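Local atomic coordinates of uracil-dna glycosylase (Deinococcus radiodurans, PDB entry 4UQM), a protein that belongs to the uracil-DNA glycosylase superfamily, whose members have an alpha/beta fold built round a central parallel sheet. Residues A[136-148]-A[158-170]. The protein carries 1 engineered substitution. Sequence-based numbering, arbitrary orientation. Where two conformers were deposited one is given.
Sequences QGVLLLNAVLTVR and KGWEHFTDAVIKA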
ATOM      1  N   GLN A 136       9.357   3.113   9.020  1.00 17.47           N
ATOM      2  CA  GLN A 136       9.055   4.453   9.580  1.00 19.07           C
ATOM      3  C   GLN A 136       7.591   4.731   9.738  1.00 20.30           C
ATOM      4  O   GLN A 136       7.228   5.853   9.990  1.00 23.74           O
ATOM      5  CB  GLN A 136       9.633   5.513   8.675  1.00 19.89           C
ATOM      6  CG  GLN A 136      11.125   5.548   8.583  1.00 20.75           C
ATOM      7  CD  GLN A 136      11.444   6.663   7.575  1.00 21.48           C
ATOM      8  OE1 GLN A 136      11.228   7.839   7.922  1.00 21.63           O
ATOM      9  NE2 GLN A 136      11.940   6.346   6.391  1.00 19.70           N
ATOM     10  N   GLY A 137       6.697   3.768   9.539  1.00 17.22           N
ATOM     11  CA  GLY A 137       5.272   4.031   9.719  1.00 17.98           C
ATOM     12  C   GLY A 137       4.538   4.286   8.442  1.00 17.37           C
ATOM     13  O   GLY A 137       3.387   4.724   8.533  1.00 17.46           O
ATOM     14  N   VAL A 138       5.116   3.962   7.299  1.00 16.04           N
ATOM     15  CA  VAL A 138       4.422   4.118   6.014  1.00 15.54           C
ATOM     16  C   VAL A 138       3.853   2.767   5.602  1.00 15.39           C
ATOM     17  O   VAL A 138       4.613   1.842   5.266  1.00 16.00           O
ATOM     18  CB  VAL A 138       5.367   4.617   4.926  1.00 15.60           C
ATOM     19  CG1 VAL A 138       4.595   4.808   3.611  1.00 15.78           C
ATOM     20  CG2 VAL A 138       6.033   5.948   5.336  1.00 17.08           C
ATOM     21  N   LEU A 139       2.528   2.628   5.662  1.00 15.39           N
ATOM     22  CA  LEU A 139       1.861   1.406   5.303  1.00 15.11           C
ATOM     23  C   LEU A 139       1.693   1.399   3.788  1.00 14.69           C
ATOM     24  O   LEU A 139       1.002   2.247   3.245  1.00 15.26           O
ATOM     25  CB  LEU A 139       0.514   1.311   6.028  1.00 17.05           C
ATOM     26  CG  LEU A 139      -0.301   0.044   5.785  1.00 16.86           C
ATOM     27  CD1 LEU A 139       0.344  -1.183   6.386  1.00 17.06           C
ATOM     28  CD2 LEU A 139      -1.660   0.200   6.471  1.00 19.10           C
ATOM     29  N   LEU A 140       2.331   0.432   3.145  1.00 14.69           N
ATOM     30  CA  LEU A 140       2.352   0.348   1.690  1.00 14.44           C
ATOM     31  C   LEU A 140       1.301  -0.636   1.182  1.00 14.45           C
ATOM     32  O   LEU A 140       1.570  -1.813   0.963  1.00 13.91           O
ATOM     33  CB  LEU A 140       3.784   0.000   1.244  1.00 15.43           C
ATOM     34  CG  LEU A 140       4.836   1.080   1.561  1.00 16.63           C
ATOM     35  CD1 LEU A 140       6.213   0.490   1.398  1.00 17.68           C
ATOM     36  CD2 LEU A 140       4.653   2.199   0.587  1.00 17.89           C
ATOM     37  N   LEU A 141       0.107  -0.125   1.011  1.00 14.67           N
ATOM     38  CA  LEU A 141      -1.092  -0.930   0.735  1.00 14.29           C
ATOM     39  C   LEU A 141      -1.496  -0.802  -0.735  1.00 14.20           C
ATOM     40  O   LEU A 141      -1.165   0.148  -1.400  1.00 14.37           O
ATOM     41  CB  LEU A 141      -2.242  -0.505   1.654  1.00 16.05           C
ATOM     42  CG  LEU A 141      -3.340  -1.504   2.040  1.00 17.47           C
ATOM     43  CD1 LEU A 141      -2.738  -2.728   2.738  1.00 19.02           C
ATOM     44  CD2 LEU A 141      -4.426  -0.834   2.900  1.00 19.47           C
ATOM     45  N   ASN A 142      -2.265  -1.783  -1.199  1.00 14.29           N
ATOM     46  CA  ASN A 142      -3.054  -1.648  -2.447  1.00 13.84           C
ATOM     47  C   ASN A 142      -4.504  -1.960  -2.136  1.00 14.33           C
ATOM     48  O   ASN A 142      -4.786  -2.685  -1.173  1.00 15.08           O
ATOM     49  CB  ASN A 142      -2.547  -2.662  -3.479  1.00 14.94           C
ATOM     50  CG  ASN A 142      -1.257  -2.247  -4.174  1.00 14.55           C
ATOM     51  OD1 ASN A 142      -1.158  -1.149  -4.703  1.00 15.39           O
ATOM     52  ND2 ASN A 142      -0.274  -3.172  -4.260  1.00 15.24           N
ATOM     53  N   ALA A 143      -5.413  -1.408  -2.950  1.00 14.76           N
ATOM     54  CA  ALA A 143      -6.805  -1.661  -2.748  1.00 15.28           C
ATOM     55  C   ALA A 143      -7.181  -3.136  -2.868  1.00 15.54           C
ATOM     56  O   ALA A 143      -8.141  -3.599  -2.187  1.00 15.99           O
ATOM     57  CB  ALA A 143      -7.647  -0.808  -3.687  1.00 15.82           C
ATOM     58  N   VAL A 144      -6.487  -3.811  -3.779  1.00 14.94           N
ATOM     59  CA  VAL A 144      -6.657  -5.230  -4.060  1.00 14.78           C
ATOM     60  C   VAL A 144      -5.296  -5.841  -3.827  1.00 14.03           C
ATOM     61  O   VAL A 144      -4.278  -5.263  -4.254  1.00 13.37           O
ATOM     62  CB  VAL A 144      -7.165  -5.414  -5.533  1.00 16.84           C
ATOM     63  CG1 VAL A 144      -6.936  -6.799  -6.099  1.00 19.39           C
ATOM     64  CG2 VAL A 144      -8.618  -4.950  -5.622  1.00 17.01           C
ATOM     65  N   LEU A 145      -5.230  -7.013  -3.150  1.00 14.08           N
ATOM     66  CA  LEU A 145      -3.943  -7.532  -2.671  1.00 14.14           C
ATOM     67  C   LEU A 145      -3.366  -8.707  -3.419  1.00 14.31           C
ATOM     68  O   LEU A 145      -2.269  -9.216  -3.083  1.00 14.28           O
ATOM     69  CB  LEU A 145      -4.050  -7.841  -1.173  1.00 14.51           C
ATOM     70  CG  LEU A 145      -4.310  -6.608  -0.272  1.00 14.69           C
ATOM     71  CD1 LEU A 145      -4.265  -7.082   1.161  1.00 16.47           C
ATOM     72  CD2 LEU A 145      -3.230  -5.531  -0.420  1.00 17.03           C
ATOM     73  N   THR A 146      -4.052  -9.111  -4.504  1.00 13.74           N
ATOM     74  CA  THR A 146      -3.491 -10.127  -5.419  1.00 14.34           C
ATOM     75  C   THR A 146      -3.857  -9.743  -6.858  1.00 14.07           C
ATOM     76  O   THR A 146      -4.733  -8.886  -7.089  1.00 14.24           O
ATOM     77  CB  THR A 146      -4.083 -11.524  -5.116  1.00 15.00           C
ATOM     78  OG1 THR A 146      -5.513 -11.489  -5.140  1.00 14.74           O
ATOM     79  CG2 THR A 146      -3.594 -12.080  -3.774  1.00 15.61           C
ATOM     80  N   VAL A 147      -3.189 -10.366  -7.814  1.00 14.22           N
ATOM     81  CA  VAL A 147      -3.436 -10.133  -9.234  1.00 14.66           C
ATOM     82  C   VAL A 147      -3.001 -11.339 -10.031  1.00 15.68           C
ATOM     83  O   VAL A 147      -2.075 -12.052  -9.662  1.00 15.77           O
ATOM     84  CB  VAL A 147      -2.675  -8.878  -9.691  1.00 14.65           C
ATOM     85  CG1 VAL A 147      -1.160  -9.041  -9.575  1.00 15.39           C
ATOM     86  CG2 VAL A 147      -3.072  -8.467 -11.102  1.00 15.65           C
ATOM     87  N   ARG A 148      -3.719 -11.629 -11.097  1.00 15.88           N
ATOM     88  CA  ARG A 148      -3.293 -12.659 -12.055  1.00 16.82           C
ATOM     89  C   ARG A 148      -2.167 -12.118 -12.933  1.00 17.07           C
ATOM     90  O   ARG A 148      -2.191 -10.937 -13.363  1.00 18.54           O
ATOM     91  CB  ARG A 148      -4.499 -13.075 -12.911  1.00 19.10           C
ATOM     92  CG  ARG A 148      -4.363 -14.357 -13.671  1.00 22.36           C
ATOM     93  CD  ARG A 148      -5.633 -14.588 -14.479  1.00 21.51           C
ATOM     94  NE  ARG A 148      -6.937 -14.567 -13.755  1.00 22.48           N
ATOM     95  CZ  ARG A 148      -8.129 -14.476 -14.324  1.00 24.64           C
ATOM     96  NH1 ARG A 148      -8.272 -14.409 -15.634  1.00 31.72           N
ATOM     97  NH2 ARG A 148      -9.209 -14.472 -13.609  1.00 27.89           N
ATOM     98  N   LYS A 158     -13.663  -8.916  -6.152  1.00 20.63           N
ATOM     99  CA  LYS A 158     -13.740 -10.316  -5.704  0.50 21.22           C
ATOM    100  C   LYS A 158     -13.728 -10.465  -4.193  1.00 21.66           C
ATOM    101  O   LYS A 158     -13.707 -11.595  -3.695  1.00 23.47           O
ATOM    102  CB  LYS A 158     -12.529 -11.057  -6.262  0.50 21.30           C
ATOM    103  CG  LYS A 158     -12.388 -10.960  -7.770  0.50 21.92           C
ATOM    104  CD  LYS A 158     -13.598 -11.560  -8.445  0.50 23.66           C
ATOM    105  CE  LYS A 158     -13.448 -11.641  -9.943  0.50 23.70           C
ATOM    106  NZ  LYS A 158     -14.791 -12.049 -10.491  0.50 28.99           N
ATOM    107  N   GLY A 159     -13.768  -9.362  -3.457  1.00 19.93           N
ATOM    108  CA  GLY A 159     -13.781  -9.373  -2.023  1.00 20.86           C
ATOM    109  C   GLY A 159     -12.682  -8.634  -1.354  1.00 18.73           C
ATOM    110  O   GLY A 159     -12.821  -8.260  -0.188  1.00 20.91           O
ATOM    111  N   TRP A 160     -11.575  -8.340  -2.058  1.00 18.10           N
ATOM    112  CA  TRP A 160     -10.509  -7.630  -1.375  1.00 17.02           C
ATOM    113  C   TRP A 160     -10.931  -6.249  -0.890  1.00 17.85           C
ATOM    114  O   TRP A 160     -10.428  -5.747   0.121  1.00 17.89           O
ATOM    115  CB  TRP A 160      -9.267  -7.440  -2.276  1.00 16.25           C
ATOM    116  CG  TRP A 160      -8.357  -8.615  -2.355  1.00 15.80           C
ATOM    117  CD1 TRP A 160      -8.010  -9.341  -3.480  1.00 15.24           C
ATOM    118  CD2 TRP A 160      -7.667  -9.207  -1.269  1.00 15.16           C
ATOM    119  NE1 TRP A 160      -7.123 -10.344  -3.131  1.00 15.70           N
ATOM    120  CE2 TRP A 160      -6.913 -10.281  -1.777  1.00 15.23           C
ATOM    121  CE3 TRP A 160      -7.609  -8.944   0.106  1.00 16.68           C
ATOM    122  CZ2 TRP A 160      -6.132 -11.088  -0.943  1.00 16.53           C
ATOM    123  CZ3 TRP A 160      -6.831  -9.747   0.930  1.00 17.19           C
ATOM    124  CH2 TRP A 160      -6.099 -10.792   0.392  1.00 17.10           C
ATOM    125  N   GLU A 161     -11.780  -5.585  -1.670  1.00 17.43           N
ATOM    126  CA  GLU A 161     -12.158  -4.211  -1.319  1.00 18.36           C
ATOM    127  C   GLU A 161     -12.838  -4.109   0.017  1.00 18.74           C
ATOM    128  O   GLU A 161     -12.609  -3.126   0.726  1.00 17.89           O
ATOM    129  CB  GLU A 161     -13.053  -3.598  -2.403  1.00 18.35           C
ATOM    130  CG  GLU A 161     -12.357  -3.360  -3.740  1.00 19.45           C
ATOM    131  CD  GLU A 161     -12.288  -4.551  -4.689  1.00 18.79           C
ATOM    132  OE1 GLU A 161     -12.664  -5.701  -4.305  1.00 19.12           O
ATOM    133  OE2 GLU A 161     -11.878  -4.316  -5.869  1.00 18.23           O
ATOM    134  N   HIS A 162     -13.591  -5.133   0.422  1.00 19.37           N
ATOM    135  CA  HIS A 162     -14.178  -5.111   1.764  1.00 20.02           C
ATOM    136  C   HIS A 162     -13.071  -5.208   2.814  1.00 20.27           C
ATOM    137  O   HIS A 162     -13.126  -4.572   3.849  1.00 20.64           O
ATOM    138  CB  HIS A 162     -15.122  -6.292   1.928  1.00 22.88           C
ATOM    139  CG  HIS A 162     -16.330  -6.227   1.072  1.00 27.12           C
ATOM    140  ND1 HIS A 162     -17.189  -5.152   1.097  1.00 29.18           N
ATOM    141  CD2 HIS A 162     -16.866  -7.126   0.217  1.00 28.37           C
ATOM    142  CE1 HIS A 162     -18.196  -5.384   0.264  1.00 31.07           C
ATOM    143  NE2 HIS A 162     -18.005  -6.564  -0.305  1.00 31.77           N
ATOM    144  N   PHE A 163     -12.091  -6.055   2.561  1.00 18.60           N
ATOM    145  CA  PHE A 163     -10.982  -6.221   3.508  1.00 18.42           C
ATOM    146  C   PHE A 163     -10.137  -4.944   3.594  1.00 17.63           C
ATOM    147  O   PHE A 163      -9.809  -4.486   4.704  1.00 18.47           O
ATOM    148  CB  PHE A 163     -10.110  -7.383   3.090  1.00 18.19           C
ATOM    149  CG  PHE A 163      -8.930  -7.592   4.009  1.00 17.97           C
ATOM    150  CD1 PHE A 163      -9.116  -8.190   5.247  1.00 20.13           C
ATOM    151  CD2 PHE A 163      -7.670  -7.092   3.673  1.00 17.98           C
ATOM    152  CE1 PHE A 163      -8.044  -8.307   6.128  1.00 19.75           C
ATOM    153  CE2 PHE A 163      -6.600  -7.227   4.533  1.00 17.07           C
ATOM    154  CZ  PHE A 163      -6.770  -7.865   5.755  1.00 18.84           C
ATOM    155  N   THR A 164      -9.795  -4.350   2.458  1.00 17.36           N
ATOM    156  CA  THR A 164      -9.009  -3.127   2.538  1.00 16.95           C
ATOM    157  C   THR A 164      -9.847  -1.938   3.031  1.00 18.03           C
ATOM    158  O   THR A 164      -9.292  -1.033   3.652  1.00 18.25           O
ATOM    159  CB  THR A 164      -8.237  -2.813   1.248  1.00 15.84           C
ATOM    160  OG1 THR A 164      -9.150  -2.691   0.179  1.00 16.80           O
ATOM    161  CG2 THR A 164      -7.226  -3.886   0.981  1.00 16.14           C
ATOM    162  N   ASP A 165     -11.168  -1.949   2.857  1.00 18.20           N
ATOM    163  CA  ASP A 165     -12.033  -0.985   3.618  1.00 19.54           C
ATOM    164  C   ASP A 165     -11.811  -1.130   5.125  1.00 19.56           C
ATOM    165  O   ASP A 165     -11.705  -0.147   5.844  1.00 19.13           O
ATOM    166  CB  ASP A 165     -13.540  -1.221   3.356  1.00 21.12           C
ATOM    167  CG  ASP A 165     -14.038  -0.703   1.985  1.00 21.63           C
ATOM    168  OD1 ASP A 165     -13.293   0.019   1.293  1.00 21.58           O
ATOM    169  OD2 ASP A 165     -15.217  -1.038   1.693  1.00 24.55           O
ATOM    170  N   ALA A 166     -11.784  -2.378   5.617  1.00 19.55           N
ATOM    171  CA  ALA A 166     -11.602  -2.618   7.044  1.00 20.29           C
ATOM    172  C   ALA A 166     -10.240  -2.134   7.531  1.00 20.09           C
ATOM    173  O   ALA A 166     -10.136  -1.575   8.644  1.00 20.12           O
ATOM    174  CB  ALA A 166     -11.827  -4.095   7.382  1.00 20.14           C
ATOM    175  N   VAL A 167      -9.215  -2.273   6.706  1.00 18.34           N
ATOM    176  CA  VAL A 167      -7.885  -1.763   7.067  1.00 18.81           C
ATOM    177  C   VAL A 167      -7.912  -0.235   7.168  1.00 19.19           C
ATOM    178  O   VAL A 167      -7.473   0.337   8.165  1.00 19.10           O
ATOM    179  CB  VAL A 167      -6.816  -2.235   6.084  1.00 17.96           C
ATOM    180  CG1 VAL A 167      -5.465  -1.557   6.340  1.00 16.58           C
ATOM    181  CG2 VAL A 167      -6.653  -3.761   6.096  1.00 18.83           C
ATOM    182  N   ILE A 168      -8.482   0.414   6.161  1.00 18.53           N
ATOM    183  CA  ILE A 168      -8.678   1.882   6.142  0.50 19.38           C
ATOM    184  C   ILE A 168      -9.447   2.321   7.372  1.00 18.50           C
ATOM    185  O   ILE A 168      -9.061   3.266   8.050  1.00 19.13           O
ATOM    186  CB  ILE A 168      -9.484   2.316   4.897  0.50 18.83           C
ATOM    187  CG1 ILE A 168      -8.641   2.205   3.615  0.50 18.54           C
ATOM    188  CG2 ILE A 168     -10.074   3.731   5.069  0.50 18.33           C
ATOM    189  CD1 ILE A 168      -7.613   3.305   3.460  0.50 19.32           C
ATOM    190  N   LYS A 169     -10.564   1.640   7.672  1.00 19.85           N
ATOM    191  CA  LYS A 169     -11.363   1.978   8.833  1.00 20.32           C
ATOM    192  C   LYS A 169     -10.582   1.850  10.145  1.00 21.24           C
ATOM    193  O   LYS A 169     -10.747   2.693  11.025  1.00 20.35           O
ATOM    194  CB  LYS A 169     -12.658   1.143   8.895  1.00 21.57           C
ATOM    195  CG  LYS A 169     -13.667   1.607   7.814  1.00 25.17           C
ATOM    196  CD  LYS A 169     -14.922   0.757   7.850  1.00 30.65           C
ATOM    197  CE  LYS A 169     -15.685   0.700   6.511  1.00 31.23           C
ATOM    198  NZ  LYS A 169     -16.775  -0.319   6.466  1.00 36.56           N
ATOM    199  N   ALA A 170      -9.736   0.815  10.274  1.00 19.75           N
ATOM    200  CA  ALA A 170      -8.966   0.646  11.516  1.00 21.87           C
ATOM    201  C   ALA A 170      -7.959   1.788  11.712  1.00 20.68           C
ATOM    202  O   ALA A 170      -7.761   2.300  12.832  1.00 21.79           O
ATOM    203  CB  ALA A 170      -8.232  -0.661  11.491  1.00 21.44           C
TER
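L145 lies against the indole of W160, and this pair shows how one broad ring can anchor a helix to the chain leaving a strand. CB of L145 stands 3.6 Å from the centroid of the six-membered ring, 3° off its normal, a CH-pi contact over one face. CG of L145 lies opposite its carbonyl carbon, which carries CD1 out over the ring to W160 CZ3 at 3.7 Å, and the side chains cross at about a right angle. The same indole is gripped at its rim: W160 NE1 donates to T146 OG1 (2.8 Å, N-H...O angle 153°), the acceptor tilted modestly from the ring plane. The hydroxyl is also hydrogen-bonded to H155 ND1, its strongest polar partner, so it is held from two residues. One turn on, T164 OG1 donates to A143 O (2.7 Å) from somewhat outside the carbonyl plane, and K190 also bonds this hydroxyl. The methyl T164 CG2 packs against the carbonyls of N142 and A143, nearest A143 O at 3.3 Å. Further along, V167 CG1 meets L141 CD2 at 3.7 Å and, less closely, L139 CD2. Residues 160-170 run roughly antiparallel to strand 138-142, their axes at 152°, within a beta-alpha-beta crossover that continues into strand 179-183, beyond strand 77-81. Strand 138-142 edges the parallel four-stranded sheet; helix 25-35 touches L139 and V167 through W27, and helix 38-53 meets T146 and W160 through L47.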